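Translation initiation factor 6 (Methanocaldococcus jannaschii, PDB 1G61) binds the 50S ribosomal subunit and prevents it from joining the 30S subunit to form the 70S initiation complex. Local coordinates at residues Glu98-Lys103 / Lys125-Asp130; Gly69-Lys74 / Lys129-Ser134; Ala118-Glu123 / Val139-Ile144. One frame throughout, in Å; residues are numbered along the deposited sequence.

Interaction 1: residues Glu98-Lys103 / Lys125-Asp130; sequences EIIKSK and KDFKKD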
loop_
_atom_site.group_PDB
_atom_site.type_symbol
_atom_site.label_atom_id
_atom_site.label_comp_id
_atom_site.label_asym_id
_atom_site.label_seq_id
_atom_site.Cartn_x
_atom_site.Cartn_y
_atom_site.Cartn_z
ATOM N N GLU A 98 -4.810 9.192 11.744
ATOM C CA GLU A 98 -3.962 9.038 12.943
ATOM C C GLU A 98 -2.528 9.350 12.605
ATOM O O GLU A 98 -1.994 8.772 11.626
ATOM C CB GLU A 98 -4.108 7.605 13.475
ATOM C CG GLU A 98 -3.095 7.211 14.519
ATOM C CD GLU A 98 -3.216 7.904 15.855
ATOM O OE1 GLU A 98 -4.136 8.739 16.031
ATOM O OE2 GLU A 98 -2.396 7.617 16.764
ATOM N N ILE A 99 -1.875 10.252 13.342
ATOM C CA ILE A 99 -0.445 10.486 13.179
ATOM C C ILE A 99 0.280 9.497 14.093
ATOM O O ILE A 99 0.085 9.478 15.327
ATOM C CB ILE A 99 -0.090 11.944 13.514
ATOM C CG1 ILE A 99 -0.839 12.915 12.568
ATOM C CG2 ILE A 99 1.430 12.110 13.511
ATOM C CD1 ILE A 99 -0.653 14.385 12.907
ATOM N N ILE A 100 1.103 8.660 13.461
ATOM C CA ILE A 100 1.959 7.693 14.161
ATOM C C ILE A 100 3.302 8.384 14.368
ATOM O O ILE A 100 4.024 8.656 13.396
ATOM C CB ILE A 100 2.112 6.416 13.323
ATOM C CG1 ILE A 100 0.776 5.690 13.090
ATOM C CG2 ILE A 100 3.161 5.517 13.970
ATOM C CD1 ILE A 100 0.097 5.179 14.355
ATOM N N LYS A 101 3.575 8.706 15.642
ATOM C CA LYS A 101 4.716 9.562 15.928
ATOM C C LYS A 101 6.010 8.807 16.091
ATOM O O LYS A 101 6.840 9.025 16.982
ATOM C CB LYS A 101 4.414 10.366 17.209
ATOM C CG LYS A 101 3.234 11.302 17.015
ATOM C CD LYS A 101 2.880 12.073 18.277
ATOM C CE LYS A 101 1.595 12.868 18.122
ATOM N NZ LYS A 101 1.182 13.533 19.408
ATOM N N SER A 102 6.255 7.871 15.195
ATOM C CA SER A 102 7.494 7.110 15.213
ATOM C C SER A 102 8.689 7.889 14.682
ATOM O O SER A 102 8.546 8.753 13.802
ATOM C CB SER A 102 7.243 5.829 14.364
ATOM O OG SER A 102 6.665 6.174 13.075
ATOM N N LYS A 103 9.897 7.552 15.186
ATOM C CA LYS A 103 11.095 8.181 14.650
ATOM C C LYS A 103 11.337 7.775 13.206
ATOM O O LYS A 103 11.867 8.561 12.437
ATOM C CB LYS A 103 12.304 7.857 15.529
ATOM C CG LYS A 103 12.330 8.576 16.883
ATOM C CD LYS A 103 13.479 8.142 17.771
ATOM C CE LYS A 103 13.604 8.883 19.105
ATOM N NZ LYS A 103 14.164 10.235 18.800
ATOM N N LYS A 125 6.654 -1.683 17.256
ATOM C CA LYS A 125 5.897 -2.390 18.305
ATOM C C LYS A 125 5.218 -1.453 19.288
ATOM O O LYS A 125 4.074 -1.729 19.722
ATOM C CB LYS A 125 6.828 -3.389 19.035
ATOM C CG LYS A 125 6.197 -3.873 20.349
ATOM C CD LYS A 125 7.053 -5.010 20.936
ATOM C CE LYS A 125 6.379 -5.548 22.181
ATOM N NZ LYS A 125 5.488 -4.525 22.806
ATOM N N ASP A 126 5.853 -0.347 19.675
ATOM C CA ASP A 126 5.232 0.475 20.726
ATOM C C ASP A 126 4.045 1.277 20.194
ATOM O O ASP A 126 3.327 1.916 20.968
ATOM C CB ASP A 126 6.272 1.387 21.373
ATOM C CG ASP A 126 7.338 0.611 22.115
ATOM O OD1 ASP A 126 7.021 -0.479 22.668
ATOM O OD2 ASP A 126 8.472 1.082 22.163
ATOM N N PHE A 127 3.792 1.271 18.895
ATOM C CA PHE A 127 2.690 1.961 18.241
ATOM C C PHE A 127 1.574 0.976 17.870
ATOM O O PHE A 127 0.600 1.375 17.209
ATOM C CB PHE A 127 3.133 2.741 16.985
ATOM C CG PHE A 127 4.094 3.857 17.401
ATOM C CD1 PHE A 127 5.471 3.630 17.465
ATOM C CD2 PHE A 127 3.611 5.109 17.755
ATOM C CE1 PHE A 127 6.314 4.649 17.870
ATOM C CE2 PHE A 127 4.457 6.126 18.159
ATOM C CZ PHE A 127 5.801 5.867 18.254
ATOM N N LYS A 128 1.685 -0.256 18.329
ATOM C CA LYS A 128 0.687 -1.238 17.934
ATOM C C LYS A 128 -0.737 -0.819 18.289
ATOM O O LYS A 128 -1.631 -0.968 17.448
ATOM C CB LYS A 128 1.063 -2.579 18.603
ATOM C CG LYS A 128 0.077 -3.693 18.259
ATOM C CD LYS A 128 0.653 -5.013 18.764
ATOM C CE LYS A 128 -0.055 -6.232 18.228
ATOM N NZ LYS A 128 -1.309 -6.402 19.003
ATOM N N LYS A 129 -0.996 -0.322 19.496
ATOM C CA LYS A 129 -2.363 0.055 19.851
ATOM C C LYS A 129 -2.858 1.180 18.959
ATOM O O LYS A 129 -4.039 1.150 18.525
ATOM C CB LYS A 129 -2.429 0.492 21.325
ATOM C CG LYS A 129 -3.898 0.743 21.753
ATOM C CD LYS A 129 -3.965 0.783 23.278
ATOM C CE LYS A 129 -5.296 1.336 23.772
ATOM N NZ LYS A 129 -6.445 0.962 22.892
ATOM N N ASP A 130 -2.028 2.202 18.710
ATOM C CA ASP A 130 -2.471 3.288 17.823
ATOM C C ASP A 130 -2.862 2.779 16.431
ATOM O O ASP A 130 -3.798 3.256 15.799
ATOM C CB ASP A 130 -1.299 4.267 17.667
ATOM C CG ASP A 130 -1.083 5.200 18.816
ATOM O OD1 ASP A 130 -1.960 5.344 19.716
ATOM O OD2 ASP A 130 0.002 5.865 18.820
HETATM O O HOH W 1 1.140 7.861 17.447
#
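The ring of Phe127 leans against Ile100, Lys101 and Ser102, joining the helix of one beta-alpha-beta unit (strand 117-120, helix 128-135, strand 138-141) to strand 96-100 of a separate sheet. Phe127 occupies the N-cap position, where its backbone opens the helix while its side chain crosses to the other segment. With CG anti to the carbonyl carbon (chi1 -64°), the ring reaches Ile100 and the turn at Lys101 and Ser102. Ser102 CB lies over one face in a CH-pi contact, 4.2 Å from the Phe127 ring centroid and 27° off the normal. Ile100 CG2 approaches Phe127 CD2 obliquely at 3.8 Å, and Lys101 O, also oblique, stands 3.6 Å from Phe127 CZ. The chain bends here in an inverse gamma turn centred on Lys101, and Ser102 OG bonds to Asn104 O. Without the ring, as with an alanine here, Ser102 CB is likely to lose its aromatic partner and a gap to open beside Ile100 CG2. Farther down, the branched apolar chain of Ile100 suits its buried place, and its CD1 packs on Asp130 CB. The carboxylates of Glu98 and Asp130, their planes 64° apart, bring like charges close, which might raise the pKa of one of them. A water joins the partners: it donates to Ile99 O and accepts from Lys101 N, and its other proton goes to Asp130 OD2 at 2.7 Å.

Interaction 2: residues Gly69-Lys74 / Lys129-Ser134; sequences GLLLPK and KDIEDS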
loop_
_atom_site.group_PDB
_atom_site.type_symbol
_atom_site.label_atom_id
_atom_site.label_comp_id
_atom_site.label_asym_id
_atom_site.label_seq_id
_atom_site.Cartn_x
_atom_site.Cartn_y
_atom_site.Cartn_z
ATOM N N GLY A 69 -9.002 3.514 8.366
ATOM C CA GLY A 69 -8.056 4.451 8.934
ATOM C C GLY A 69 -7.036 4.902 7.918
ATOM O O GLY A 69 -6.819 4.258 6.864
ATOM N N LEU A 70 -6.381 6.005 8.230
ATOM C CA LEU A 70 -5.280 6.558 7.435
ATOM C C LEU A 70 -4.182 6.926 8.407
ATOM O O LEU A 70 -4.440 7.747 9.310
ATOM C CB LEU A 70 -5.750 7.802 6.653
ATOM C CG LEU A 70 -4.612 8.617 5.946
ATOM C CD1 LEU A 70 -3.931 7.806 4.881
ATOM C CD2 LEU A 70 -5.187 9.916 5.426
ATOM N N LEU A 71 -3.004 6.358 8.209
ATOM C CA LEU A 71 -1.869 6.627 9.114
ATOM C C LEU A 71 -0.889 7.594 8.433
ATOM O O LEU A 71 -0.494 7.371 7.278
ATOM C CB LEU A 71 -1.117 5.351 9.457
ATOM C CG LEU A 71 -1.944 4.180 9.946
ATOM C CD1 LEU A 71 -1.034 2.990 10.282
ATOM C CD2 LEU A 71 -2.749 4.574 11.172
ATOM N N LEU A 72 -0.489 8.621 9.165
ATOM C CA LEU A 72 0.420 9.637 8.620
ATOM C C LEU A 72 1.612 9.738 9.565
ATOM O O LEU A 72 1.459 9.575 10.778
ATOM C CB LEU A 72 -0.325 10.952 8.522
ATOM C CG LEU A 72 -1.450 10.966 7.489
ATOM C CD1 LEU A 72 -2.338 12.196 7.701
ATOM C CD2 LEU A 72 -0.883 10.945 6.074
ATOM N N PRO A 73 2.791 10.071 9.039
ATOM C CA PRO A 73 3.986 10.229 9.864
ATOM C C PRO A 73 4.002 11.595 10.530
ATOM O O PRO A 73 3.254 12.539 10.176
ATOM C CB PRO A 73 5.109 10.099 8.813
ATOM C CG PRO A 73 4.538 10.791 7.600
ATOM C CD PRO A 73 3.089 10.297 7.600
ATOM N N LYS A 74 4.925 11.719 11.525
ATOM C CA LYS A 74 4.958 12.943 12.315
ATOM C C LYS A 74 5.350 14.156 11.476
ATOM O O LYS A 74 5.130 15.293 11.919
ATOM C CB LYS A 74 5.912 12.778 13.511
ATOM C CG LYS A 74 7.371 12.580 13.090
ATOM C CD LYS A 74 8.246 12.322 14.312
ATOM C CE LYS A 74 9.675 11.998 13.900
ATOM N NZ LYS A 74 10.639 12.203 15.019
ATOM N N LYS A 129 -0.996 -0.322 19.496
ATOM C CA LYS A 129 -2.363 0.055 19.851
ATOM C C LYS A 129 -2.858 1.180 18.959
ATOM O O LYS A 129 -4.039 1.150 18.525
ATOM C CB LYS A 129 -2.429 0.492 21.325
ATOM C CG LYS A 129 -3.898 0.743 21.753
ATOM C CD LYS A 129 -3.965 0.783 23.278
ATOM C CE LYS A 129 -5.296 1.336 23.772
ATOM N NZ LYS A 129 -6.445 0.962 22.892
ATOM N N ASP A 130 -2.028 2.202 18.710
ATOM C CA ASP A 130 -2.471 3.288 17.823
ATOM C C ASP A 130 -2.862 2.779 16.431
ATOM O O ASP A 130 -3.798 3.256 15.799
ATOM C CB ASP A 130 -1.299 4.267 17.667
ATOM C CG ASP A 130 -1.083 5.200 18.816
ATOM O OD1 ASP A 130 -1.960 5.344 19.716
ATOM O OD2 ASP A 130 0.002 5.865 18.820
ATOM N N ILE A 131 -2.070 1.824 15.932
ATOM C CA ILE A 131 -2.280 1.261 14.595
ATOM C C ILE A 131 -3.539 0.431 14.636
ATOM O O ILE A 131 -4.408 0.539 13.762
ATOM C CB ILE A 131 -1.052 0.481 14.159
ATOM C CG1 ILE A 131 0.129 1.447 13.948
ATOM C CG2 ILE A 131 -1.271 -0.316 12.890
ATOM C CD1 ILE A 131 1.469 0.674 13.797
ATOM N N GLU A 132 -3.724 -0.413 15.668
ATOM C CA GLU A 132 -4.969 -1.181 15.777
ATOM C C GLU A 132 -6.206 -0.320 15.840
ATOM O O GLU A 132 -7.229 -0.617 15.213
ATOM C CB GLU A 132 -4.950 -1.980 17.111
ATOM C CG GLU A 132 -4.061 -3.179 17.130
ATOM C CD GLU A 132 -3.763 -3.722 18.516
ATOM O OE1 GLU A 132 -3.879 -3.051 19.598
ATOM O OE2 GLU A 132 -3.379 -4.895 18.532
ATOM N N ASP A 133 -6.132 0.752 16.634
ATOM C CA ASP A 133 -7.323 1.596 16.818
ATOM C C ASP A 133 -7.678 2.338 15.545
ATOM O O ASP A 133 -8.898 2.550 15.319
ATOM C CB ASP A 133 -7.099 2.553 17.984
ATOM C CG ASP A 133 -7.131 1.829 19.347
ATOM O OD1 ASP A 133 -7.444 0.611 19.399
ATOM O OD2 ASP A 133 -6.819 2.495 20.334
ATOM N N SER A 134 -6.703 2.731 14.726
ATOM C CA SER A 134 -6.970 3.470 13.520
ATOM C C SER A 134 -7.396 2.533 12.387
ATOM O O SER A 134 -8.412 2.760 11.738
ATOM C CB SER A 134 -5.733 4.282 13.078
ATOM O OG SER A 134 -5.967 4.768 11.752
#
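Ser134 OG, buried between strand 69-73 and helix 128-135, is hydrogen-bonded to Asn96 O and pressed by two groups of the strand: Leu71 CD2 lies 3.3 Å from Ser134 OG, and Gly69 CA lies 3.5 Å from the same oxygen. A small hydroxyl suits the place, because it satisfies itself on a backbone carbonyl and takes up little space. Its first torsion (chi1 168°) sets OG opposite the backbone N and beside the carbonyl carbon, facing the strand. Gly69 makes the closest backbone approach, with its CA 3.3 Å from Ser134 O in a CA-H...O contact; a side chain at this position would run into that carbonyl, so glycine fits. Leu71 fills the next level with both branches. While CD2 meets the serine, Leu71 CD1 touches Ile131 CG1 at 4.1 Å, the two side chains crossing at about a right angle. The helix axis passes 8.5 Å from the strand axis and runs at 146° to it, roughly antiparallel. Along the helix, Lys129 NZ forms a salt bridge at 3.0 Å, one turn on, with Asp133 OD2, which accepts through its syn lone pair. Leu70 and Leu72 turn to the opposite face and pack on helix 78-90. The sheet of strands 64-65, 69-73 and 96-100 is thus covered by a helix on each face, a layering consistent with the circle of alpha-beta units in the pentein fold of IF6.

Interaction 3: residues Ala118-Glu123 / Val139-Ile144; sequences ALISPE and VEIGTI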
loop_
_atom_site.group_PDB
_atom_site.type_symbol
_atom_site.label_atom_id
_atom_site.label_comp_id
_atom_site.label_asym_id
_atom_site.label_seq_id
_atom_site.Cartn_x
_atom_site.Cartn_y
_atom_site.Cartn_z
ATOM N N ALA A 118 -3.435 -6.622 9.587
ATOM C CA ALA A 118 -2.227 -5.822 9.315
ATOM C C ALA A 118 -1.024 -6.468 9.955
ATOM O O ALA A 118 -1.104 -7.045 11.059
ATOM C CB ALA A 118 -2.443 -4.388 9.860
ATOM N N LEU A 119 0.107 -6.332 9.246
ATOM C CA LEU A 119 1.408 -6.761 9.737
ATOM C C LEU A 119 2.272 -5.498 9.892
ATOM O O LEU A 119 2.278 -4.624 9.024
ATOM C CB LEU A 119 2.066 -7.725 8.749
ATOM C CG LEU A 119 3.349 -8.406 9.210
ATOM C CD1 LEU A 119 3.075 -9.406 10.346
ATOM C CD2 LEU A 119 4.009 -9.132 8.033
ATOM N N ILE A 120 3.032 -5.400 10.998
ATOM C CA ILE A 120 3.861 -4.220 11.233
ATOM C C ILE A 120 5.257 -4.677 11.620
ATOM O O ILE A 120 5.473 -5.686 12.318
ATOM C CB ILE A 120 3.273 -3.287 12.326
ATOM C CG1 ILE A 120 3.375 -3.880 13.744
ATOM C CG2 ILE A 120 1.855 -2.874 11.972
ATOM C CD1 ILE A 120 2.941 -2.931 14.851
ATOM N N SER A 121 6.222 -3.846 11.180
ATOM C CA SER A 121 7.615 -4.066 11.571
ATOM C C SER A 121 7.758 -4.097 13.079
ATOM O O SER A 121 7.124 -3.301 13.797
ATOM C CB SER A 121 8.457 -2.885 11.044
ATOM O OG SER A 121 9.755 -2.947 11.617
ATOM N N PRO A 122 8.645 -4.956 13.609
ATOM C CA PRO A 122 8.943 -4.900 15.041
ATOM C C PRO A 122 9.400 -3.511 15.469
ATOM O O PRO A 122 9.200 -3.154 16.654
ATOM C CB PRO A 122 10.126 -5.897 15.189
ATOM C CG PRO A 122 9.904 -6.873 14.062
ATOM C CD PRO A 122 9.427 -5.996 12.926
ATOM N N GLU A 123 10.002 -2.693 14.620
ATOM C CA GLU A 123 10.410 -1.334 15.010
ATOM C C GLU A 123 9.216 -0.513 15.492
ATOM O O GLU A 123 9.446 0.411 16.289
ATOM C CB GLU A 123 11.053 -0.617 13.825
ATOM C CG GLU A 123 11.754 0.683 14.164
ATOM C CD GLU A 123 12.540 1.290 13.032
ATOM O OE1 GLU A 123 12.483 0.764 11.910
ATOM O OE2 GLU A 123 13.180 2.329 13.259
ATOM N N VAL A 139 -3.801 -6.683 14.361
ATOM C CA VAL A 139 -2.412 -6.310 14.015
ATOM C C VAL A 139 -1.459 -7.314 14.612
ATOM O O VAL A 139 -1.597 -7.676 15.787
ATOM C CB VAL A 139 -2.087 -4.896 14.561
ATOM C CG1 VAL A 139 -0.613 -4.560 14.340
ATOM C CG2 VAL A 139 -2.992 -3.865 13.863
ATOM N N GLU A 140 -0.521 -7.821 13.813
ATOM C CA GLU A 140 0.552 -8.663 14.328
ATOM C C GLU A 140 1.897 -8.048 13.944
ATOM O O GLU A 140 2.001 -7.315 12.939
ATOM C CB GLU A 140 0.480 -10.083 13.723
ATOM C CG GLU A 140 -0.832 -10.781 14.051
ATOM C CD GLU A 140 -1.079 -10.945 15.531
ATOM O OE1 GLU A 140 -0.123 -10.899 16.349
ATOM O OE2 GLU A 140 -2.250 -11.146 15.942
ATOM N N ILE A 141 2.928 -8.345 14.722
ATOM C CA ILE A 141 4.277 -7.852 14.463
ATOM C C ILE A 141 5.031 -8.929 13.720
ATOM O O ILE A 141 4.940 -10.129 14.086
ATOM C CB ILE A 141 4.946 -7.508 15.814
ATOM C CG1 ILE A 141 4.283 -6.294 16.493
ATOM C CG2 ILE A 141 6.433 -7.363 15.610
ATOM C CD1 ILE A 141 4.548 -6.159 17.987
ATOM N N GLY A 142 5.821 -8.558 12.704
ATOM C CA GLY A 142 6.658 -9.610 12.098
ATOM C C GLY A 142 7.396 -9.055 10.906
ATOM O O GLY A 142 7.470 -7.813 10.716
ATOM N N THR A 143 7.942 -9.970 10.116
ATOM C CA THR A 143 8.795 -9.663 8.965
ATOM C C THR A 143 8.242 -10.347 7.720
ATOM O O THR A 143 7.294 -11.123 7.843
ATOM C CB THR A 143 10.236 -10.135 9.228
ATOM O OG1 THR A 143 10.194 -11.517 9.626
ATOM C CG2 THR A 143 10.834 -9.400 10.428
ATOM N N ILE A 144 8.830 -10.072 6.567
ATOM C CA ILE A 144 8.540 -10.756 5.312
ATOM C C ILE A 144 9.862 -11.182 4.719
ATOM O O ILE A 144 10.676 -10.290 4.443
ATOM C CB ILE A 144 7.758 -9.857 4.309
ATOM C CG1 ILE A 144 6.401 -9.441 4.825
ATOM C CG2 ILE A 144 7.695 -10.539 2.929
ATOM C CD1 ILE A 144 5.304 -10.428 4.574
#
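The flat groups that meet between Ala118-Ile120 and Val139-Gly142 are peptides, joined by N-H to C=O hydrogen bonds, with side chains above and below. Glu140 N donates to Ala118 O, Ile120 N to Glu140 O and Gly142 N to Ile120 O, each at 2.9 Å, a parallel ladder that alternates between the strands. On one face stand Ala118, Ile120, Val139 and Ile141. There Ile120 CG2 meets Val139 CG1 at 3.8 Å, and Ile120 CG1 meets Ile141 CG1 at the same distance. Ile120, Val139 and Ile141 are beta-branched, which suits extended backbone, and small Ala118 completes the face, which looks onto helix 128-135, where Ile131 touches Ile120. Leu119 points to the other face; with CG anti to the backbone N (chi1 -172°), its CD1 reaches Gly142 N at 3.7 Å and its CD2 lies 3.9 Å from Ile144 CD1. A side chain on Gly142 would come tight against that Leu119 CD1. Leu175 and Leu178 of helix 169-179 cover Leu119. Past the strand, Pro122 lays its CG against Ile141 CG2 at 3.8 Å, and Ser121 OG closes an ST turn by accepting from Glu123 N. Two neighbouring parallel strands linked through helix 128-135 make a beta-alpha-beta crossover.

Overall arrangement
Helix 128-135 ties the three contacts together. Interactions 1 and 2 share Lys129 and Asp130, lie about 6 Å apart between centres, and land on neighbouring strands of one sheet: Glu98 N and Leu70 O, 2.9 Å apart, probably form a hydrogen bond. Interaction 3 belongs to the second sheet, its centre about 12 Å from interaction 1 and 14 Å from interaction 2. The helix reaches it through Ile131, whose CD1 is 4.0 Å from Ile120 CG2, and through Glu132, whose CG is 3.5 Å from Val139 CG2. The helix therefore lies between the two sheets, and Ile131 touches both, joining its own crossover strands to the sheet of strands 64-65, 69-73 and 96-100.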